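Local coordinates for protein TqaA (Penicillium aethiopicum, PDB 5DLK) that probably closes a nonribosomal peptide into a ring, as the terminal condensation-like domain of a fungal synthetase working on a phosphopantetheine-bound chain, at residues A[229-233]-A[370-376]; A[214-218]-A[364-368]; A[237-241]-A[302-306]; A[23-27]-A[105-110]. All blocks are in the same frame, centred on the assembly; numbering follows the deposited sequence.

Interaction 1. Residues A[229-233]-A[370-376]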
loop_
_atom_site.group_PDB
_atom_site.type_symbol
_atom_site.label_atom_id
_atom_site.label_comp_id
_atom_site.label_asym_id
_atom_site.label_seq_id
_atom_site.Cartn_x
_atom_site.Cartn_y
_atom_site.Cartn_z
ATOM N N PHE A 229 8.226 -16.142 14.941
ATOM C CA PHE A 229 7.343 -15.927 16.075
ATOM C C PHE A 229 8.104 -15.955 17.399
ATOM O O PHE A 229 7.664 -15.346 18.395
ATOM C CB PHE A 229 6.198 -16.928 16.051
ATOM C CG PHE A 229 5.286 -16.715 14.865
ATOM C CD1 PHE A 229 4.626 -15.499 14.716
ATOM C CD2 PHE A 229 5.146 -17.683 13.886
ATOM C CE1 PHE A 229 3.807 -15.261 13.609
ATOM C CE2 PHE A 229 4.333 -17.467 12.788
ATOM C CZ PHE A 229 3.666 -16.260 12.645
ATOM N N GLN A 230 9.251 -16.617 17.410
ATOM C CA GLN A 230 10.128 -16.508 18.576
ATOM C C GLN A 230 10.641 -15.081 18.686
ATOM O O GLN A 230 10.695 -14.509 19.787
ATOM C CB GLN A 230 11.292 -17.487 18.476
ATOM C CG GLN A 230 10.846 -18.932 18.723
ATOM C CD GLN A 230 11.936 -19.949 18.387
ATOM O OE1 GLN A 230 13.029 -19.585 17.934
ATOM N NE2 GLN A 230 11.641 -21.229 18.612
ATOM N N PHE A 231 11.018 -14.513 17.543
ATOM C CA PHE A 231 11.481 -13.128 17.515
ATOM C C PHE A 231 10.407 -12.181 18.028
ATOM O O PHE A 231 10.683 -11.347 18.881
ATOM C CB PHE A 231 11.896 -12.675 16.111
ATOM C CG PHE A 231 12.034 -11.174 16.000
ATOM C CD1 PHE A 231 10.987 -10.410 15.465
ATOM C CD2 PHE A 231 13.169 -10.529 16.479
ATOM C CE1 PHE A 231 11.082 -9.021 15.393
ATOM C CE2 PHE A 231 13.286 -9.128 16.408
ATOM C CZ PHE A 231 12.224 -8.378 15.852
ATOM N N TRP A 232 9.191 -12.279 17.490
ATOM C CA TRP A 232 8.168 -11.304 17.890
ATOM C C TRP A 232 7.826 -11.449 19.372
ATOM O O TRP A 232 7.575 -10.460 20.031
ATOM C CB TRP A 232 6.916 -11.428 17.022
ATOM C CG TRP A 232 7.101 -10.807 15.648
ATOM C CD1 TRP A 232 7.221 -11.460 14.438
ATOM C CD2 TRP A 232 7.221 -9.402 15.359
ATOM N NE1 TRP A 232 7.390 -10.539 13.418
ATOM C CE2 TRP A 232 7.396 -9.275 13.956
ATOM C CE3 TRP A 232 7.181 -8.246 16.147
ATOM C CZ2 TRP A 232 7.546 -8.038 13.332
ATOM C CZ3 TRP A 232 7.325 -7.010 15.522
ATOM C CH2 TRP A 232 7.501 -6.920 14.129
ATOM N N ARG A 233 7.815 -12.680 19.897
ATOM C CA ARG A 233 7.577 -12.859 21.329
ATOM C C ARG A 233 8.636 -12.140 22.163
ATOM O O ARG A 233 8.318 -11.496 23.157
ATOM C CB ARG A 233 7.549 -14.354 21.699
ATOM C CG ARG A 233 7.465 -14.593 23.198
ATOM C CD ARG A 233 6.900 -15.972 23.520
ATOM N NE ARG A 233 5.449 -15.884 23.680
ATOM C CZ ARG A 233 4.584 -16.505 22.898
ATOM N NH1 ARG A 233 5.035 -17.269 21.915
ATOM N NH2 ARG A 233 3.274 -16.365 23.095
ATOM N N ASP A 370 -1.280 -13.172 13.215
ATOM C CA ASP A 370 -0.442 -14.308 13.599
ATOM C C ASP A 370 0.620 -13.862 14.601
ATOM O O ASP A 370 0.943 -14.589 15.533
ATOM C CB ASP A 370 0.246 -14.952 12.396
ATOM C CG ASP A 370 -0.727 -15.707 11.493
ATOM O OD1 ASP A 370 -1.898 -15.881 11.887
ATOM O OD2 ASP A 370 -0.296 -16.118 10.401
ATOM N N ILE A 371 1.169 -12.672 14.409
ATOM C CA ILE A 371 2.061 -12.121 15.440
ATOM C C ILE A 371 1.347 -12.079 16.785
ATOM O O ILE A 371 1.884 -12.548 17.807
ATOM C CB ILE A 371 2.556 -10.698 15.088
ATOM C CG1 ILE A 371 3.462 -10.748 13.854
ATOM C CG2 ILE A 371 3.333 -10.075 16.296
ATOM C CD1 ILE A 371 3.862 -9.341 13.329
ATOM N N PHE A 372 0.138 -11.528 16.799
ATOM C CA PHE A 372 -0.578 -11.369 18.052
ATOM C C PHE A 372 -1.001 -12.744 18.618
ATOM O O PHE A 372 -0.846 -12.993 19.814
ATOM C CB PHE A 372 -1.792 -10.441 17.890
ATOM C CG PHE A 372 -1.425 -8.981 17.672
ATOM C CD1 PHE A 372 -0.180 -8.503 18.059
ATOM C CD2 PHE A 372 -2.317 -8.097 17.069
ATOM C CE1 PHE A 372 0.160 -7.176 17.853
ATOM C CE2 PHE A 372 -1.977 -6.772 16.864
ATOM C CZ PHE A 372 -0.723 -6.315 17.262
ATOM N N GLN A 373 -1.540 -13.625 17.770
ATOM C CA GLN A 373 -1.913 -14.958 18.251
ATOM C C GLN A 373 -0.751 -15.778 18.812
ATOM O O GLN A 373 -0.863 -16.354 19.897
ATOM C CB GLN A 373 -2.575 -15.774 17.136
ATOM C CG GLN A 373 -3.279 -17.022 17.673
ATOM C CD GLN A 373 -4.011 -17.782 16.589
ATOM O OE1 GLN A 373 -4.606 -17.183 15.689
ATOM N NE2 GLN A 373 -3.977 -19.112 16.668
ATOM N N HIS A 374 0.350 -15.847 18.071
ATOM C CA HIS A 374 1.430 -16.777 18.396
ATOM C C HIS A 374 2.514 -16.209 19.296
ATOM O O HIS A 374 3.249 -16.987 19.916
ATOM C CB HIS A 374 2.090 -17.286 17.123
ATOM C CG HIS A 374 1.127 -17.955 16.188
ATOM N ND1 HIS A 374 0.018 -18.635 16.640
ATOM C CD2 HIS A 374 1.079 -18.008 14.837
ATOM C CE1 HIS A 374 -0.667 -19.095 15.604
ATOM N NE2 HIS A 374 -0.043 -18.729 14.499
ATOM N N SER A 375 2.646 -14.882 19.341
ATOM C CA SER A 375 3.799 -14.276 20.032
ATOM C C SER A 375 3.454 -13.393 21.223
ATOM O O SER A 375 4.349 -12.861 21.887
ATOM C CB SER A 375 4.622 -13.446 19.045
ATOM O OG SER A 375 5.132 -14.254 18.014
ATOM N N THR A 376 2.164 -13.192 21.460
ATOM C CA THR A 376 1.682 -12.382 22.569
ATOM C C THR A 376 0.467 -13.032 23.212
ATOM O O THR A 376 -0.027 -14.059 22.729
ATOM C CB THR A 376 1.263 -10.946 22.134
ATOM O OG1 THR A 376 -0.036 -10.994 21.532
ATOM C CG2 THR A 376 2.242 -10.359 21.140
HETATM O O HOH W 1 5.571 -11.276 23.688
HETATM O O HOH W 2 0.591 -16.760 22.411
#

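Interaction 2. Residues A[214-218]-A[364-368]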
loop_
_atom_site.group_PDB
_atom_site.type_symbol
_atom_site.label_atom_id
_atom_site.label_comp_id
_atom_site.label_asym_id
_atom_site.label_seq_id
_atom_site.Cartn_x
_atom_site.Cartn_y
_atom_site.Cartn_z
ATOM N N HIS A 214 5.922 -18.690 -1.003
ATOM C CA HIS A 214 7.232 -18.574 -0.368
ATOM C C HIS A 214 7.136 -18.247 1.135
ATOM O O HIS A 214 7.888 -18.815 1.936
ATOM C CB HIS A 214 8.064 -17.522 -1.089
ATOM C CG HIS A 214 9.516 -17.564 -0.745
ATOM N ND1 HIS A 214 10.018 -17.045 0.431
ATOM C CD2 HIS A 214 10.575 -18.081 -1.412
ATOM C CE1 HIS A 214 11.326 -17.229 0.468
ATOM N NE2 HIS A 214 11.690 -17.853 -0.639
ATOM N N ARG A 215 6.224 -17.350 1.522
ATOM C CA ARG A 215 5.973 -17.102 2.949
ATOM C C ARG A 215 5.633 -18.383 3.707
ATOM O O ARG A 215 6.135 -18.617 4.811
ATOM C CB ARG A 215 4.830 -16.109 3.159
ATOM C CG ARG A 215 5.143 -14.677 2.810
ATOM C CD ARG A 215 4.211 -13.744 3.588
ATOM N NE ARG A 215 2.808 -14.130 3.449
ATOM C CZ ARG A 215 1.809 -13.555 4.113
ATOM N NH1 ARG A 215 2.059 -12.566 4.969
ATOM N NH2 ARG A 215 0.561 -13.966 3.925
ATOM N N VAL A 216 4.767 -19.204 3.121
ATOM C CA VAL A 216 4.318 -20.425 3.779
ATOM C C VAL A 216 5.448 -21.448 3.825
ATOM O O VAL A 216 5.605 -22.162 4.813
ATOM C CB VAL A 216 3.074 -21.022 3.075
ATOM C CG1 VAL A 216 2.862 -22.495 3.466
ATOM C CG2 VAL A 216 1.851 -20.200 3.430
ATOM N N SER A 217 6.263 -21.493 2.779
ATOM C CA SER A 217 7.349 -22.457 2.750
ATOM C C SER A 217 8.397 -22.148 3.823
ATOM O O SER A 217 9.064 -23.059 4.318
ATOM C CB SER A 217 8.007 -22.491 1.375
ATOM O OG SER A 217 8.923 -21.421 1.248
ATOM N N SER A 218 8.544 -20.877 4.189
ATOM C CA SER A 218 9.575 -20.515 5.165
ATOM C C SER A 218 9.065 -20.638 6.604
ATOM O O SER A 218 9.846 -20.605 7.557
ATOM C CB SER A 218 10.101 -19.099 4.898
ATOM O OG SER A 218 9.103 -18.123 5.134
ATOM N N GLU A 364 9.378 -9.436 9.286
ATOM C CA GLU A 364 8.344 -8.413 9.127
ATOM C C GLU A 364 7.205 -8.809 8.175
ATOM O O GLU A 364 6.227 -8.068 8.019
ATOM C CB GLU A 364 8.992 -7.121 8.620
ATOM C CG GLU A 364 9.437 -7.260 7.175
ATOM C CD GLU A 364 9.995 -5.989 6.563
ATOM O OE1 GLU A 364 10.477 -5.091 7.305
ATOM O OE2 GLU A 364 9.966 -5.913 5.310
ATOM N N HIS A 365 7.337 -9.976 7.545
ATOM C CA HIS A 365 6.454 -10.407 6.471
ATOM C C HIS A 365 5.237 -11.222 6.909
ATOM O O HIS A 365 4.349 -11.516 6.093
ATOM C CB HIS A 365 7.269 -11.248 5.485
ATOM C CG HIS A 365 7.876 -12.456 6.119
ATOM N ND1 HIS A 365 9.093 -12.422 6.769
ATOM C CD2 HIS A 365 7.415 -13.726 6.241
ATOM C CE1 HIS A 365 9.358 -13.624 7.257
ATOM N NE2 HIS A 365 8.356 -14.434 6.948
ATOM N N VAL A 366 5.193 -11.616 8.178
ATOM C CA VAL A 366 4.116 -12.474 8.663
ATOM C C VAL A 366 2.845 -11.690 8.988
ATOM O O VAL A 366 2.915 -10.502 9.256
ATOM C CB VAL A 366 4.546 -13.270 9.900
ATOM C CG1 VAL A 366 5.602 -14.321 9.507
ATOM C CG2 VAL A 366 5.055 -12.327 11.014
ATOM N N GLU A 367 1.698 -12.371 8.977
ATOM C CA GLU A 367 0.401 -11.736 9.274
ATOM C C GLU A 367 0.345 -11.128 10.669
ATOM O O GLU A 367 0.720 -11.793 11.628
ATOM C CB GLU A 367 -0.729 -12.756 9.152
ATOM C CG GLU A 367 -0.840 -13.371 7.759
ATOM C CD GLU A 367 -1.397 -12.381 6.745
ATOM O OE1 GLU A 367 -2.632 -12.205 6.720
ATOM O OE2 GLU A 367 -0.601 -11.796 5.987
ATOM N N LEU A 368 -0.149 -9.896 10.788
ATOM C CA LEU A 368 -0.262 -9.240 12.099
ATOM C C LEU A 368 -1.056 -10.077 13.110
ATOM O O LEU A 368 -0.645 -10.225 14.264
ATOM C CB LEU A 368 -0.921 -7.866 11.960
ATOM C CG LEU A 368 -1.029 -7.028 13.239
ATOM C CD1 LEU A 368 0.381 -6.705 13.797
ATOM C CD2 LEU A 368 -1.821 -5.757 12.995
HETATM O O HOH W 3 8.266 -17.196 8.146
#

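Interaction 3. Residues A[237-241]-A[302-306]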
loop_
_atom_site.group_PDB
_atom_site.type_symbol
_atom_site.label_atom_id
_atom_site.label_comp_id
_atom_site.label_asym_id
_atom_site.label_seq_id
_atom_site.Cartn_x
_atom_site.Cartn_y
_atom_site.Cartn_z
ATOM N N ASP A 237 8.016 -8.705 24.373
ATOM C CA ASP A 237 7.940 -9.170 25.747
ATOM C C ASP A 237 7.868 -8.002 26.736
ATOM O O ASP A 237 8.750 -7.138 26.757
ATOM C CB ASP A 237 9.148 -10.044 26.060
ATOM C CG ASP A 237 9.163 -10.507 27.492
ATOM O OD1 ASP A 237 8.161 -11.101 27.924
ATOM O OD2 ASP A 237 10.172 -10.260 28.182
ATOM N N GLY A 238 6.809 -7.991 27.543
ATOM C CA GLY A 238 6.577 -6.930 28.504
ATOM C C GLY A 238 5.928 -5.673 27.936
ATOM O O GLY A 238 5.668 -4.722 28.677
ATOM N N ALA A 239 5.658 -5.646 26.632
ATOM C CA ALA A 239 5.069 -4.436 26.049
ATOM C C ALA A 239 3.590 -4.312 26.397
ATOM O O ALA A 239 2.897 -5.313 26.521
ATOM C CB ALA A 239 5.254 -4.431 24.522
ATOM N N LYS A 240 3.118 -3.081 26.563
ATOM C CA LYS A 240 1.680 -2.801 26.620
ATOM C C LYS A 240 1.423 -1.749 25.563
ATOM O O LYS A 240 2.029 -0.682 25.590
ATOM C CB LYS A 240 1.214 -2.269 27.991
ATOM C CG LYS A 240 1.328 -3.223 29.174
ATOM C CD LYS A 240 1.085 -2.495 30.522
ATOM C CE LYS A 240 -0.386 -2.127 30.760
ATOM N NZ LYS A 240 -1.257 -3.327 30.876
ATOM N N MET A 241 0.530 -2.036 24.643
ATOM C CA MET A 241 0.188 -1.062 23.629
ATOM C C MET A 241 -1.002 -0.224 24.080
ATOM O O MET A 241 -2.042 -0.768 24.470
ATOM C CB MET A 241 -0.112 -1.761 22.299
ATOM C CG MET A 241 -0.384 -0.804 21.169
ATOM S SD MET A 241 -0.373 -1.677 19.581
ATOM C CE MET A 241 -1.911 -2.604 19.700
ATOM N N ARG A 302 7.258 5.319 29.137
ATOM C CA ARG A 302 8.597 5.153 28.582
ATOM C C ARG A 302 8.703 3.913 27.692
ATOM O O ARG A 302 9.792 3.471 27.371
ATOM C CB ARG A 302 9.642 5.057 29.704
ATOM C CG ARG A 302 9.846 6.376 30.457
ATOM C CD ARG A 302 10.947 6.235 31.528
ATOM N NE ARG A 302 11.043 7.453 32.324
ATOM C CZ ARG A 302 10.293 7.715 33.390
ATOM N NH1 ARG A 302 9.401 6.826 33.811
ATOM N NH2 ARG A 302 10.446 8.866 34.039
ATOM N N ASP A 303 7.574 3.325 27.319
ATOM C CA ASP A 303 7.614 2.104 26.518
ATOM C C ASP A 303 6.391 2.147 25.619
ATOM O O ASP A 303 5.288 1.875 26.089
ATOM C CB ASP A 303 7.601 0.872 27.440
ATOM C CG ASP A 303 7.662 -0.440 26.689
ATOM O OD1 ASP A 303 8.012 -0.459 25.492
ATOM O OD2 ASP A 303 7.344 -1.484 27.307
ATOM N N VAL A 304 6.555 2.562 24.361
ATOM C CA VAL A 304 5.367 2.763 23.527
ATOM C C VAL A 304 5.379 1.798 22.340
ATOM O O VAL A 304 6.444 1.405 21.850
ATOM C CB VAL A 304 5.254 4.216 23.027
ATOM C CG1 VAL A 304 5.135 5.195 24.214
ATOM C CG2 VAL A 304 6.422 4.570 22.134
ATOM N N VAL A 305 4.192 1.381 21.914
ATOM C CA VAL A 305 4.079 0.523 20.744
ATOM C C VAL A 305 3.071 1.146 19.808
ATOM O O VAL A 305 1.980 1.507 20.239
ATOM C CB VAL A 305 3.635 -0.926 21.090
ATOM C CG1 VAL A 305 3.533 -1.764 19.801
ATOM C CG2 VAL A 305 4.647 -1.572 22.059
ATOM N N PHE A 306 3.444 1.340 18.550
ATOM C CA PHE A 306 2.461 1.818 17.571
ATOM C C PHE A 306 2.703 1.090 16.248
ATOM O O PHE A 306 3.665 0.340 16.109
ATOM C CB PHE A 306 2.523 3.360 17.414
ATOM C CG PHE A 306 3.904 3.908 17.124
ATOM C CD1 PHE A 306 4.819 4.136 18.152
ATOM C CD2 PHE A 306 4.295 4.176 15.821
ATOM C CE1 PHE A 306 6.095 4.648 17.883
ATOM C CE2 PHE A 306 5.570 4.679 15.539
ATOM C CZ PHE A 306 6.474 4.909 16.569
#

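Interaction 4. Residues A[23-27]-A[105-110]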
loop_
_atom_site.group_PDB
_atom_site.type_symbol
_atom_site.label_atom_id
_atom_site.label_comp_id
_atom_site.label_asym_id
_atom_site.label_seq_id
_atom_site.Cartn_x
_atom_site.Cartn_y
_atom_site.Cartn_z
ATOM N N LEU A 23 -3.050 -23.810 -0.963
ATOM C CA LEU A 23 -3.440 -22.953 0.155
ATOM C C LEU A 23 -4.915 -22.572 0.117
ATOM O O LEU A 23 -5.351 -21.710 0.875
ATOM C CB LEU A 23 -2.583 -21.684 0.180
ATOM C CG LEU A 23 -1.080 -21.919 0.282
ATOM C CD1 LEU A 23 -0.312 -20.612 0.125
ATOM C CD2 LEU A 23 -0.743 -22.603 1.615
ATOM N N SER A 24 -5.692 -23.210 -0.759
ATOM C CA SER A 24 -7.109 -22.878 -0.870
ATOM C C SER A 24 -7.897 -23.259 0.383
ATOM O O SER A 24 -7.850 -24.404 0.821
ATOM C CB SER A 24 -7.729 -23.570 -2.089
ATOM O OG SER A 24 -9.142 -23.503 -2.026
ATOM N N PRO A 25 -8.625 -22.299 0.973
ATOM C CA PRO A 25 -9.495 -22.673 2.097
ATOM C C PRO A 25 -10.817 -23.272 1.617
ATOM O O PRO A 25 -11.680 -23.598 2.431
ATOM C CB PRO A 25 -9.726 -21.343 2.823
ATOM C CG PRO A 25 -9.543 -20.308 1.778
ATOM C CD PRO A 25 -8.526 -20.837 0.803
ATOM N N ILE A 26 -10.952 -23.404 0.299
ATOM C CA ILE A 26 -12.165 -23.908 -0.347
ATOM C C ILE A 26 -11.936 -25.354 -0.745
ATOM O O ILE A 26 -10.971 -25.646 -1.456
ATOM C CB ILE A 26 -12.535 -23.142 -1.644
ATOM C CG1 ILE A 26 -12.959 -21.715 -1.370
ATOM C CG2 ILE A 26 -13.718 -23.819 -2.320
ATOM C CD1 ILE A 26 -11.819 -20.827 -1.033
ATOM N N LYS A 27 -12.818 -26.249 -0.318
ATOM C CA LYS A 27 -12.727 -27.643 -0.742
ATOM C C LYS A 27 -12.767 -27.778 -2.276
ATOM O O LYS A 27 -12.001 -28.545 -2.856
ATOM C CB LYS A 27 -13.844 -28.471 -0.082
ATOM C CG LYS A 27 -15.255 -28.239 -0.642
ATOM C CD LYS A 27 -16.257 -29.305 -0.182
ATOM C CE LYS A 27 -15.582 -30.622 0.187
ATOM N NZ LYS A 27 -16.522 -31.780 0.093
ATOM N N HIS A 105 -15.108 -15.835 1.496
ATOM C CA HIS A 105 -15.719 -16.904 2.304
ATOM C C HIS A 105 -15.278 -17.220 3.673
ATOM O O HIS A 105 -14.119 -17.105 4.090
ATOM C CB HIS A 105 -15.821 -18.159 1.513
ATOM C CG HIS A 105 -14.984 -19.321 1.958
ATOM N ND1 HIS A 105 -15.163 -20.038 3.125
ATOM C CD2 HIS A 105 -14.082 -20.020 1.204
ATOM C CE1 HIS A 105 -14.273 -21.021 3.137
ATOM N NE2 HIS A 105 -13.608 -21.035 1.983
ATOM N N GLU A 106 -16.299 -17.818 4.301
ATOM C CA GLU A 106 -16.491 -18.045 5.742
ATOM C C GLU A 106 -16.267 -16.771 6.446
ATOM O O GLU A 106 -15.908 -16.751 7.611
ATOM C CB GLU A 106 -15.625 -19.171 6.281
ATOM C CG GLU A 106 -15.987 -20.557 5.771
ATOM C CD GLU A 106 -17.330 -20.589 5.022
ATOM O OE1 GLU A 106 -18.392 -20.452 5.674
ATOM O OE2 GLU A 106 -17.321 -20.681 3.765
ATOM N N GLY A 107 -16.572 -15.705 5.708
ATOM C CA GLY A 107 -16.372 -14.359 6.186
ATOM C C GLY A 107 -14.974 -13.804 6.020
ATOM O O GLY A 107 -14.670 -12.800 6.643
ATOM N N HIS A 108 -14.075 -14.432 5.266
ATOM C CA HIS A 108 -12.779 -13.767 5.230
ATOM C C HIS A 108 -12.314 -14.035 3.817
ATOM O O HIS A 108 -12.546 -15.123 3.269
ATOM C CB HIS A 108 -11.709 -14.236 6.276
ATOM C CG HIS A 108 -12.181 -15.175 7.348
ATOM N ND1 HIS A 108 -11.283 -16.053 7.937
ATOM C CD2 HIS A 108 -13.426 -15.618 7.714
ATOM C CE1 HIS A 108 -11.923 -16.881 8.740
ATOM N NE2 HIS A 108 -13.234 -16.646 8.612
ATOM N N PRO A 109 -11.525 -13.092 3.279
ATOM C CA PRO A 109 -11.340 -12.895 1.842
ATOM C C PRO A 109 -10.356 -13.853 1.163
ATOM O O PRO A 109 -9.319 -14.210 1.705
ATOM C CB PRO A 109 -10.823 -11.459 1.771
ATOM C CG PRO A 109 -10.052 -11.255 3.037
ATOM C CD PRO A 109 -10.742 -12.109 4.066
ATOM N N ILE A 110 -10.707 -14.253 -0.052
ATOM C CA ILE A 110 -9.858 -15.123 -0.841
ATOM C C ILE A 110 -9.631 -14.477 -2.182
ATOM O O ILE A 110 -10.438 -13.658 -2.613
ATOM C CB ILE A 110 -10.494 -16.506 -1.044
ATOM C CG1 ILE A 110 -11.887 -16.340 -1.627
ATOM C CG2 ILE A 110 -10.589 -17.237 0.287
ATOM C CD1 ILE A 110 -12.544 -17.655 -2.047
#

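Interaction 1. Residues A[229-233]-A[370-376]
Two helices of the condensation-type fold cross almost at a right angle here (-81°), their axes 9.0 Å apart, and F229 is the knob that fits into a hole on the other helix. Its ring sits among D370, I371, H374 and S375. The H374 imidazole turns an edge toward one face of the phenyl in a T-shaped stack, planes 85° apart and centroids 5.0 Å apart, while H374 CB makes a CH-pi contact over the same ring. The rim atom F229 CZ also packs on D370 CB at 3.7 Å.

One polar bond sits beside the knob. With OG anti to its own carbonyl carbon (chi1 -62°), S375 gives its proton to F229 O, 2.8 Å from OG to O, in the carbonyl plane on a lone pair. F229 O thus serves two donors, since R233 N also bonds it within the helix. W232 takes I371 CD1 over its five-membered ring, 3.7 Å from the centroid, and F231 CE1 covers the opposite face. Further out, R233 bends its guanidinium over S375 C and bonds weakly from NH1 to H374 O at 2.7 Å. One water bridges R233 O and S375 O; another links R233 NH2 with Q373 O and T376 O.

The indole NE1 is spent on H363 O, V366 of the preceding loop packs on I371, and W232 and F372 both rest on P332 of strand 329-336.

Interaction 2. Residues A[214-218]-A[364-368]
R215 points its CB from helix 208-218 toward the loop that carries H365 and E367, and the chain runs out from there through CG. CD is the first atom to touch: R215 CD lies 3.4 Å from H365 O, and 4.2 Å from H365 CD2 at the edge of the imidazole. A bend at chi3 (-51°) then turns the guanidinium toward H365 O and the E367 carboxylate. NH1 carries most of the grip. R215 NH1 donates to H365 O at 2.8 Å, the donor standing nearly along the C=O axis, and to E367 OE2 at 3.0 Å. R215 NH2 reaches E367 OE2 at 3.2 Å, so the salt bridge is end-on with both nitrogens on one oxygen. That oxygen lies in the guanidinium plane, yet the carboxylate is turned 89° to it: NH1 arrives on its anti side and NH2 from above its plane.

E367 occupies the N-cap position of helix 368-375, and its other oxygen, OE1, accepts from Q56 N at the start of helix 56-63. R215 also touches T55 and L315, so this surface contact lies where several pieces of the condensation-type fold converge. The H365 side chain is about 8 Å from that of N311, a phosphopantetheine-binding residue of this protein, although no ligand is bound in this model.

Beyond the arginine, a water sits in the plane of the H365 ring, 3.0 Å from H365 NE2, and lies between it and S218 OG.

Interaction 3. Residues A[237-241]-A[302-306]
OD2 of D303 forms a salt bridge with NH2 of R334, and at the same time it faces the loop 237-241, D303 OD2 standing 3.9 Å from A239 CA. R334 belongs to strand 329-336, the neighbour of strand 303-310 in a six-stranded mixed sheet, and its NH1 bonds D237 O. One arginine therefore joins the loop to the strand, although no hydrogen bond runs directly between the two.

The loop leaves helix 227-235 and lies over one face of that sheet. D303 and V305 turn their CB toward it, while V304 and F306 point away; F306 packs on helix 283-299 on the other face. V305 spreads its two methyls between two partners. V305 CG2 meets A239 CB at 3.8 Å, and V305 CG1 meets M241 SD at 3.9 Å. M241 keeps CG anti to its backbone N (chi1 -176°), which lays its chain across V305 at about a right angle before a bend at chi3 (72°) turns CE aside. W378, T382 and L384 pack against the same methionine from neighbouring loops. Closest of all across the contact, M241 CG comes to 3.4 Å from V305 O.

Interaction 4. Residues A[23-27]-A[105-110]
I26 slides along the edge of the H105 ring in the opposite direction, with its CG1 and CD1 both laid against CD2 of the imidazole. I26 CG1 is modelled 3.3 Å from H105 CD2, but the H105 side chain is strained as built (chi1 114°), so that closeness is doubtful. I26 CD1 meets I110 CD1 at 3.4 Å, closer than two methyl carbons normally sit, and the two isoleucine chains cross at about a right angle. In I110, CG1 takes the crowded position between backbone N and carbonyl carbon (chi1 54°), which leaves CG2 to face the proline. P25 CG packs on I110 CG2 at 3.6 Å.

H105 and I110 belong to a beta hairpin: a type I' turn from H105 to H108 joins strands 100-105 and 108-115 of a three-stranded antiparallel sheet, and H108 N bonds H105 O at 2.9 Å; I110 pairs with V103 through the backbone. Against this hairpin lies the irregular stretch that leads into helix 29-38, and both P25 and I26 also rest on L51 of strand 47-53, the other neighbour of strand 108-115.

The polar link is slight. H105 NE2 gives a weak hydrogen bond to P25 O, 3.2 Å away at the ring edge, with an angle of 144° at the hydrogen. Within the loop, S24 OG donates to I26 O at 2.9 Å, on a lone pair in the carbonyl plane.

In the fold
Interactions 1 and 2 touch: V366, in the loop of interaction 2, packs on W232 and F229, and that loop leads straight into helix 368-375. They differ in character, though. Interaction 1 is a partly buried helix crossing in which aromatic packing is joined by a serine-to-carbonyl bond, whereas interaction 2 is a surface contact carried by one arginine. Interaction 3 follows in sequence from helix 227-235 and is largely apolar, placing a loop on the six-stranded sheet. Interaction 4, partly buried and mostly aliphatic with one weak hydrogen bond, joins a loop to the three-stranded sheet, its centre about 33 Å from that of interaction 3; it meets interaction 2 through L23 against V216.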